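Local coordinates for protein muconate cycloisomerase (Azorhizobium caulinodans, PDB 3MY9) that belongs to the mandelate racemase/muconate lactonizing enzyme family of the enolase superfamily and binds magnesium ions in its alpha/beta-barrel domain, at residues 202-207 against 228-233; 209-214 against 235-240. One frame throughout, in Å; residues are numbered along the deposited sequence.

Contact 1: 202-207 against 228-233; sequences LTPFGA and RRHLDA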
ATOM      1  N   LEU A 202       5.691  -4.720  28.596  1.00 37.89           N
ATOM      2  CA  LEU A 202       6.003  -3.384  28.049  1.00 37.46           C
ATOM      3  C   LEU A 202       4.759  -2.824  27.370  1.00 38.65           C
ATOM      4  O   LEU A 202       3.872  -3.580  26.970  1.00 38.44           O
ATOM      5  CB  LEU A 202       7.141  -3.456  27.043  1.00 34.95           C
ATOM      6  CG  LEU A 202       8.481  -3.912  27.632  1.00 35.66           C
ATOM      7  CD1 LEU A 202       9.605  -3.686  26.619  1.00 32.39           C
ATOM      8  CD2 LEU A 202       8.792  -3.159  28.991  1.00 35.26           C
ATOM      9  N   THR A 203       4.664  -1.504  27.304  1.00 39.69           N
ATOM     10  CA  THR A 203       3.669  -0.851  26.456  1.00 40.62           C
ATOM     11  C   THR A 203       4.335  -0.393  25.168  1.00 38.56           C
ATOM     12  O   THR A 203       5.515  -0.111  25.168  1.00 38.41           O
ATOM     13  CB  THR A 203       3.055   0.344  27.154  1.00 41.89           C
ATOM     14  OG1 THR A 203       4.110   1.214  27.548  1.00 43.59           O
ATOM     15  CG2 THR A 203       2.257  -0.099  28.405  1.00 45.93           C
ATOM     16  N   PRO A 204       3.586  -0.326  24.063  1.00 38.06           N
ATOM     17  CA  PRO A 204       4.161   0.256  22.853  1.00 37.68           C
ATOM     18  C   PRO A 204       4.787   1.668  23.082  1.00 38.01           C
ATOM     19  O   PRO A 204       5.845   1.949  22.524  1.00 37.14           O
ATOM     20  CB  PRO A 204       2.969   0.328  21.881  1.00 38.48           C
ATOM     21  CG  PRO A 204       2.064  -0.818  22.316  1.00 38.02           C
ATOM     22  CD  PRO A 204       2.231  -0.859  23.838  1.00 39.53           C
ATOM     23  N   PHE A 205       4.156   2.521  23.875  1.00 38.57           N
ATOM     24  CA  PHE A 205       4.782   3.785  24.307  1.00 39.11           C
ATOM     25  C   PHE A 205       6.030   3.478  25.148  1.00 39.91           C
ATOM     26  O   PHE A 205       5.963   2.797  26.207  1.00 41.74           O
ATOM     27  CB  PHE A 205       3.775   4.560  25.161  1.00 40.00           C
ATOM     28  CG  PHE A 205       4.212   5.938  25.595  1.00 36.84           C
ATOM     29  CD1 PHE A 205       4.922   6.119  26.792  1.00 36.24           C
ATOM     30  CD2 PHE A 205       3.830   7.056  24.872  1.00 33.62           C
ATOM     31  CE1 PHE A 205       5.276   7.373  27.219  1.00 36.11           C
ATOM     32  CE2 PHE A 205       4.163   8.332  25.293  1.00 34.69           C
ATOM     33  CZ  PHE A 205       4.891   8.511  26.464  1.00 34.83           C
ATOM     34  N   GLY A 206       7.177   3.961  24.723  1.00 39.27           N
ATOM     35  CA  GLY A 206       8.380   3.749  25.567  1.00 39.43           C
ATOM     36  C   GLY A 206       9.029   2.372  25.531  1.00 38.33           C
ATOM     37  O   GLY A 206      10.062   2.178  26.163  1.00 39.14           O
ATOM     38  N   ALA A 207       8.504   1.408  24.773  1.00 36.99           N
ATOM     39  CA  ALA A 207       9.194   0.128  24.687  1.00 36.06           C
ATOM     40  C   ALA A 207      10.515   0.233  23.914  1.00 35.43           C
ATOM     41  O   ALA A 207      11.473  -0.468  24.256  1.00 33.32           O
ATOM     42  CB  ALA A 207       8.319  -0.970  24.095  1.00 35.97           C
ATOM     43  N   ARG A 228      -0.973  -8.997  22.955  1.00 42.99           N
ATOM     44  CA  ARG A 228      -1.439  -9.572  21.700  1.00 44.72           C
ATOM     45  C   ARG A 228      -1.944  -8.538  20.662  1.00 46.50           C
ATOM     46  O   ARG A 228      -1.601  -8.626  19.497  1.00 46.59           O
ATOM     47  CB  ARG A 228      -2.542 -10.610  22.001  1.00 46.08           C
ATOM     48  CG  ARG A 228      -3.353 -11.085  20.779  1.00 47.54           C
ATOM     49  CD  ARG A 228      -4.328 -12.185  21.149  1.00 49.15           C
ATOM     50  NE  ARG A 228      -5.173 -12.556  20.015  1.00 50.92           N
ATOM     51  CZ  ARG A 228      -4.842 -13.408  19.042  1.00 50.84           C
ATOM     52  NH1 ARG A 228      -5.714 -13.661  18.067  1.00 51.55           N
ATOM     53  NH2 ARG A 228      -3.660 -14.018  19.019  1.00 50.14           N
ATOM     54  N   ARG A 229      -2.710  -7.557  21.097  1.00 49.67           N
ATOM     55  CA  ARG A 229      -3.310  -6.569  20.154  1.00 52.47           C
ATOM     56  C   ARG A 229      -2.320  -5.831  19.224  1.00 51.16           C
ATOM     57  O   ARG A 229      -2.625  -5.612  18.028  1.00 51.58           O
ATOM     58  CB  ARG A 229      -4.088  -5.511  20.900  1.00 53.90           C
ATOM     59  CG  ARG A 229      -4.930  -6.081  22.066  1.00 59.70           C
ATOM     60  CD  ARG A 229      -4.392  -5.653  23.436  1.00 63.20           C
ATOM     61  NE  ARG A 229      -4.498  -4.196  23.571  1.00 65.58           N
ATOM     62  CZ  ARG A 229      -4.442  -3.532  24.719  1.00 68.44           C
ATOM     63  NH1 ARG A 229      -4.284  -4.178  25.882  1.00 70.84           N
ATOM     64  NH2 ARG A 229      -4.549  -2.204  24.702  1.00 68.38           N
ATOM     65  N   HIS A 230      -1.156  -5.482  19.773  1.00 48.30           N
ATOM     66  CA  HIS A 230      -0.333  -4.439  19.209  1.00 46.36           C
ATOM     67  C   HIS A 230       0.585  -4.925  18.102  1.00 45.59           C
ATOM     68  O   HIS A 230       1.808  -4.839  18.196  1.00 43.97           O
ATOM     69  CB  HIS A 230       0.461  -3.749  20.320  1.00 45.75           C
ATOM     70  CG  HIS A 230      -0.394  -3.204  21.401  1.00 42.73           C
ATOM     71  ND1 HIS A 230      -1.378  -2.268  21.168  1.00 42.99           N
ATOM     72  CD2 HIS A 230      -0.411  -3.446  22.732  1.00 42.91           C
ATOM     73  CE1 HIS A 230      -1.994  -1.986  22.306  1.00 43.07           C
ATOM     74  NE2 HIS A 230      -1.416  -2.678  23.271  1.00 42.24           N
ATOM     75  N   LEU A 231      -0.027  -5.390  17.018  1.00 46.34           N
ATOM     76  CA  LEU A 231       0.702  -6.035  15.948  1.00 45.28           C
ATOM     77  C   LEU A 231       1.523  -5.018  15.203  1.00 44.27           C
ATOM     78  O   LEU A 231       2.658  -5.292  14.839  1.00 43.73           O
ATOM     79  CB  LEU A 231      -0.253  -6.768  14.973  1.00 46.47           C
ATOM     80  CG  LEU A 231      -0.665  -8.224  15.215  1.00 47.34           C
ATOM     81  CD1 LEU A 231      -1.493  -8.716  14.034  1.00 50.98           C
ATOM     82  CD2 LEU A 231       0.525  -9.148  15.434  1.00 46.25           C
ATOM     83  N   ASP A 232       0.969  -3.831  14.973  1.00 45.01           N
ATOM     84  CA  ASP A 232       1.756  -2.761  14.372  1.00 44.18           C
ATOM     85  C   ASP A 232       2.947  -2.434  15.284  1.00 41.75           C
ATOM     86  O   ASP A 232       4.060  -2.219  14.807  1.00 40.78           O
ATOM     87  CB  ASP A 232       0.925  -1.485  14.140  1.00 46.61           C
ATOM     88  CG  ASP A 232      -0.024  -1.580  12.936  1.00 50.40           C
ATOM     89  OD1 ASP A 232       0.181  -2.400  12.019  1.00 51.58           O
ATOM     90  OD2 ASP A 232      -0.988  -0.777  12.908  1.00 58.93           O
ATOM     91  N   ALA A 233       2.732  -2.385  16.594  1.00 39.81           N
ATOM     92  CA  ALA A 233       3.860  -2.099  17.477  1.00 38.71           C
ATOM     93  C   ALA A 233       4.928  -3.222  17.341  1.00 36.93           C
ATOM     94  O   ALA A 233       6.111  -2.952  17.227  1.00 35.96           O
ATOM     95  CB  ALA A 233       3.403  -1.941  18.927  1.00 38.33           C
TER

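Contact 2: 209-214 against 235-240; sequences KILRDV and AGFAAA. With MG (magnesium ion), chain B.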
ATOM      1  N   LYS A 209      13.199   2.233  23.489  1.00 37.47           N
ATOM      2  CA  LYS A 209      14.462   2.491  24.190  1.00 38.66           C
ATOM      3  C   LYS A 209      14.859   1.277  25.049  1.00 38.14           C
ATOM      4  O   LYS A 209      16.029   0.958  25.142  1.00 37.83           O
ATOM      5  CB  LYS A 209      14.407   3.734  25.084  1.00 40.12           C
ATOM      6  CG  LYS A 209      14.390   5.143  24.368  1.00 43.15           C
ATOM      7  CD  LYS A 209      15.750   5.532  23.700  1.00 47.06           C
ATOM      8  CE  LYS A 209      15.763   7.021  23.256  1.00 49.07           C
ATOM      9  NZ  LYS A 209      17.075   7.435  22.608  1.00 52.12           N
ATOM     10  N   ILE A 210      13.885   0.631  25.689  1.00 37.56           N
ATOM     11  CA  ILE A 210      14.148  -0.564  26.496  1.00 36.85           C
ATOM     12  C   ILE A 210      14.691  -1.670  25.604  1.00 34.52           C
ATOM     13  O   ILE A 210      15.733  -2.257  25.886  1.00 34.22           O
ATOM     14  CB  ILE A 210      12.865  -1.078  27.217  1.00 38.26           C
ATOM     15  CG1 ILE A 210      12.282  -0.009  28.163  1.00 39.58           C
ATOM     16  CG2 ILE A 210      13.119  -2.378  27.942  1.00 35.96           C
ATOM     17  CD1 ILE A 210      13.144   0.343  29.288  1.00 42.59           C
ATOM     18  N   LEU A 211      13.956  -1.970  24.548  1.00 33.79           N
ATOM     19  CA  LEU A 211      14.308  -3.044  23.614  1.00 33.39           C
ATOM     20  C   LEU A 211      15.638  -2.804  22.892  1.00 33.85           C
ATOM     21  O   LEU A 211      16.399  -3.755  22.676  1.00 32.86           O
ATOM     22  CB  LEU A 211      13.192  -3.272  22.593  1.00 32.90           C
ATOM     23  CG  LEU A 211      11.848  -3.757  23.186  1.00 33.84           C
ATOM     24  CD1 LEU A 211      10.769  -3.784  22.100  1.00 30.92           C
ATOM     25  CD2 LEU A 211      12.063  -5.168  23.830  1.00 32.40           C
ATOM     26  N   ARG A 212      15.911  -1.547  22.531  1.00 33.69           N
ATOM     27  CA  ARG A 212      17.165  -1.216  21.891  1.00 34.24           C
ATOM     28  C   ARG A 212      18.334  -1.450  22.819  1.00 34.51           C
ATOM     29  O   ARG A 212      19.396  -1.958  22.355  1.00 34.57           O
ATOM     30  CB  ARG A 212      17.196   0.210  21.317  1.00 34.60           C
ATOM     31  CG  ARG A 212      18.457   0.488  20.442  1.00 35.67           C
ATOM     32  CD  ARG A 212      18.438   1.943  19.899  1.00 35.95           C
ATOM     33  NE  ARG A 212      17.245   2.172  19.085  1.00 34.29           N
ATOM     34  CZ  ARG A 212      17.095   1.785  17.829  1.00 34.03           C
ATOM     35  NH1 ARG A 212      18.081   1.170  17.187  1.00 34.99           N
ATOM     36  NH2 ARG A 212      15.968   2.077  17.180  1.00 34.85           N
ATOM     37  N   ASP A 213      18.156  -1.157  24.111  1.00 33.64           N
ATOM     38  CA  ASP A 213      19.216  -1.408  25.075  1.00 34.67           C
ATOM     39  C   ASP A 213      19.556  -2.923  25.169  1.00 34.25           C
ATOM     40  O   ASP A 213      20.735  -3.314  25.221  1.00 34.88           O
ATOM     41  CB  ASP A 213      18.828  -0.897  26.464  1.00 36.25           C
ATOM     42  CG  ASP A 213      18.821   0.647  26.576  1.00 36.89           C
ATOM     43  OD1 ASP A 213      19.326   1.342  25.670  1.00 35.58           O
ATOM     44  OD2 ASP A 213      18.271   1.149  27.581  1.00 34.92           O
ATOM     45  N   VAL A 214      18.537  -3.783  25.203  1.00 32.65           N
ATOM     46  CA  VAL A 214      18.807  -5.208  25.414  1.00 32.32           C
ATOM     47  C   VAL A 214      19.205  -5.872  24.079  1.00 32.42           C
ATOM     48  O   VAL A 214      19.931  -6.858  24.063  1.00 32.57           O
ATOM     49  CB  VAL A 214      17.658  -5.941  26.103  1.00 31.69           C
ATOM     50  CG1 VAL A 214      17.339  -5.300  27.495  1.00 34.08           C
ATOM     51  CG2 VAL A 214      16.480  -6.021  25.222  1.00 29.10           C
ATOM     52  N   ALA A 235       5.400  -5.185  14.794  1.00 34.53           N
ATOM     53  CA  ALA A 235       6.030  -5.021  13.462  1.00 35.70           C
ATOM     54  C   ALA A 235       7.051  -3.880  13.489  1.00 35.92           C
ATOM     55  O   ALA A 235       8.147  -4.005  12.950  1.00 36.31           O
ATOM     56  CB  ALA A 235       4.958  -4.790  12.311  1.00 36.11           C
ATOM     57  N   GLY A 236       6.690  -2.784  14.147  1.00 37.54           N
ATOM     58  CA  GLY A 236       7.612  -1.662  14.417  1.00 37.12           C
ATOM     59  C   GLY A 236       8.883  -2.130  15.094  1.00 35.93           C
ATOM     60  O   GLY A 236       9.993  -1.828  14.639  1.00 36.52           O
ATOM     61  N   PHE A 237       8.752  -2.932  16.154  1.00 35.78           N
ATOM     62  CA  PHE A 237       9.955  -3.443  16.840  1.00 33.49           C
ATOM     63  C   PHE A 237      10.801  -4.293  15.909  1.00 32.49           C
ATOM     64  O   PHE A 237      12.021  -4.155  15.849  1.00 31.66           O
ATOM     65  CB  PHE A 237       9.623  -4.222  18.129  1.00 33.83           C
ATOM     66  CG  PHE A 237       8.696  -3.494  19.103  1.00 35.00           C
ATOM     67  CD1 PHE A 237       8.721  -2.099  19.238  1.00 35.67           C
ATOM     68  CD2 PHE A 237       7.825  -4.222  19.902  1.00 34.58           C
ATOM     69  CE1 PHE A 237       7.870  -1.456  20.112  1.00 38.90           C
ATOM     70  CE2 PHE A 237       6.977  -3.582  20.795  1.00 37.43           C
ATOM     71  CZ  PHE A 237       6.994  -2.209  20.909  1.00 37.92           C
ATOM     72  N   ALA A 238      10.164  -5.237  15.219  1.00 32.71           N
ATOM     73  CA  ALA A 238      10.880  -6.123  14.327  1.00 32.51           C
ATOM     74  C   ALA A 238      11.607  -5.320  13.250  1.00 32.68           C
ATOM     75  O   ALA A 238      12.748  -5.625  12.918  1.00 31.53           O
ATOM     76  CB  ALA A 238       9.928  -7.172  13.676  1.00 32.18           C
ATOM     77  N   ALA A 239      10.931  -4.319  12.686  1.00 33.75           N
ATOM     78  CA  ALA A 239      11.562  -3.490  11.636  1.00 35.58           C
ATOM     79  C   ALA A 239      12.760  -2.720  12.142  1.00 34.96           C
ATOM     80  O   ALA A 239      13.705  -2.575  11.414  1.00 36.16           O
ATOM     81  CB  ALA A 239      10.525  -2.499  10.909  1.00 35.68           C
ATOM     82  N   ALA A 240      12.725  -2.212  13.370  1.00 35.39           N
ATOM     83  CA  ALA A 240      13.852  -1.381  13.887  1.00 35.22           C
ATOM     84  C   ALA A 240      15.016  -2.217  14.435  1.00 35.33           C
ATOM     85  O   ALA A 240      16.168  -1.733  14.502  1.00 35.83           O
ATOM     86  CB  ALA A 240      13.355  -0.444  14.966  1.00 34.54           C
TER
HETATM   87 MG    MG B 377      14.143  -7.092  12.900  1.00 40.42          MG
HETATM   88  O   HOH W   1      16.406   1.098  14.230  1.00 31.62           O
HETATM   89  O   HOH W   2      15.162  -6.264  11.407  1.00 25.19           O
HETATM   90  O   HOH W   3      12.917  -8.339  11.666  1.00 22.35           O
HETATM   91  O   HOH W   4      15.588  -8.739  12.778  1.00 21.92           O
HETATM   92  O   HOH W   5      13.411  -8.144  14.591  1.00 21.50           O

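Contact 1: 202-207 against 228-233
A small apolar contact joins Pro204, in the loop between strand 193-197 and helix 207-215, to His230 and Ala233 at the start of helix 231-240. The proline ring lies over one face of the imidazole, the two side chains crossing at about a right angle. Pro204 CG makes the approach, 3.5 Å from His230 CG, and stands 3.7 Å from the centroid of the ring, 19° off its normal, so this is a CH-pi contact displaced a little from the centre. Pro204 CD follows on the same side, 3.9 Å from His230 CD2. The neighbouring corner of the pyrrolidine serves Ala233, whose CB meets Pro204 CB at 3.8 Å, and the proline thus rests on both side chains at once. His230 holds the N-cap position of helix 231-240 and is the centre of an inverse gamma turn, closed by Leu231 N to Arg229 O at 2.8 Å. A chi1 of -56° swings its ring to the side of Pro204, and chi2 of -59° turns a face to the proline; Arg229 CB covers the opposite face. Both segments belong to the barrel domain of the enolase superfamily, where loops following successive parallel strands lead into the surrounding helices. The proline also opens a type II turn, Pro204 to Ala207, which carries the chain into helix 207-215, with Gly206 at a positive phi. From just before the turn, Thr203 OG1 donates a 2.8 Å hydrogen bond to Phe205 O inside it, in the carbonyl plane on a lone pair. Pro204 further touches Val226, while Phe205 packs on Pro244 and His230 on Gly293, both of a second subunit.

Contact 2: 209-214 against 235-240
Two neighbouring outer helices of the barrel domain, 207-215 and 231-240, pack here through one leucine and one phenylalanine, with a water-bridged arginine farther along. Leu211 sends its CD1 methyl over a face of the Phe237 ring, 3.7 Å from the ring centroid and 15° off the normal: a CH-pi contact in which the methyl sits slightly toward the CG-CD2 bond. Both side chains leave their helices toward the facing one and cross at about a right angle; the extended chi2 of Leu211 (173°) carries CD1 out to the ring. Arg212 of helix 207-215 reaches across to the last turn of helix 231-240 with its guanidinium, and its NH2 lies 4.3 Å from Ala240 CB. One water links the same two residues: it accepts from Arg212 NH2 at 3.1 Å, at the edge of the guanidinium plane, and donates to Ala240 O at 2.9 Å. The stronger partner of the arginine is Asp242 of a second subunit, which forms a salt bridge with its NE. On helix 231-240, Ala238 O binds a magnesium ion at 2.0 Å; four waters and Leu241 O complete six ligands. This ion is distinct from the one held by Glu223 and Asp248. Phe237 also touches Met208 of helix 207-215. Beneath the helix pair, Leu211 rests on Ile222 of strand 222-223 and on the loop residue Phe198, Phe237 packs on Val226 of another loop, and Val214 turns to Leu178 and Leu181 of helix 174-188.

Overall arrangement
Along the chain, strand 193-197 gives way to segment 202-207, then to helix 207-215 with segment 209-214, strand 222-223, segment 228-233 and finally segment 235-240 on helix 231-240. Each contact closes a loop with 20 residues between its segments, and the two loops cross, since the segments alternate. Contact 1 ties the loop before helix 207-215 to the beginning of helix 231-240; contact 2 joins the middle of helix 207-215 to the C-terminal part of helix 231-240. Their centres are about 10 Å apart, and Ala207 CB meets Phe237 CZ at 3.7 Å, so the packing runs on from the loop end of the barrel, at contact 1, to its outer helix layer, at contact 2. Both also touch a second subunit.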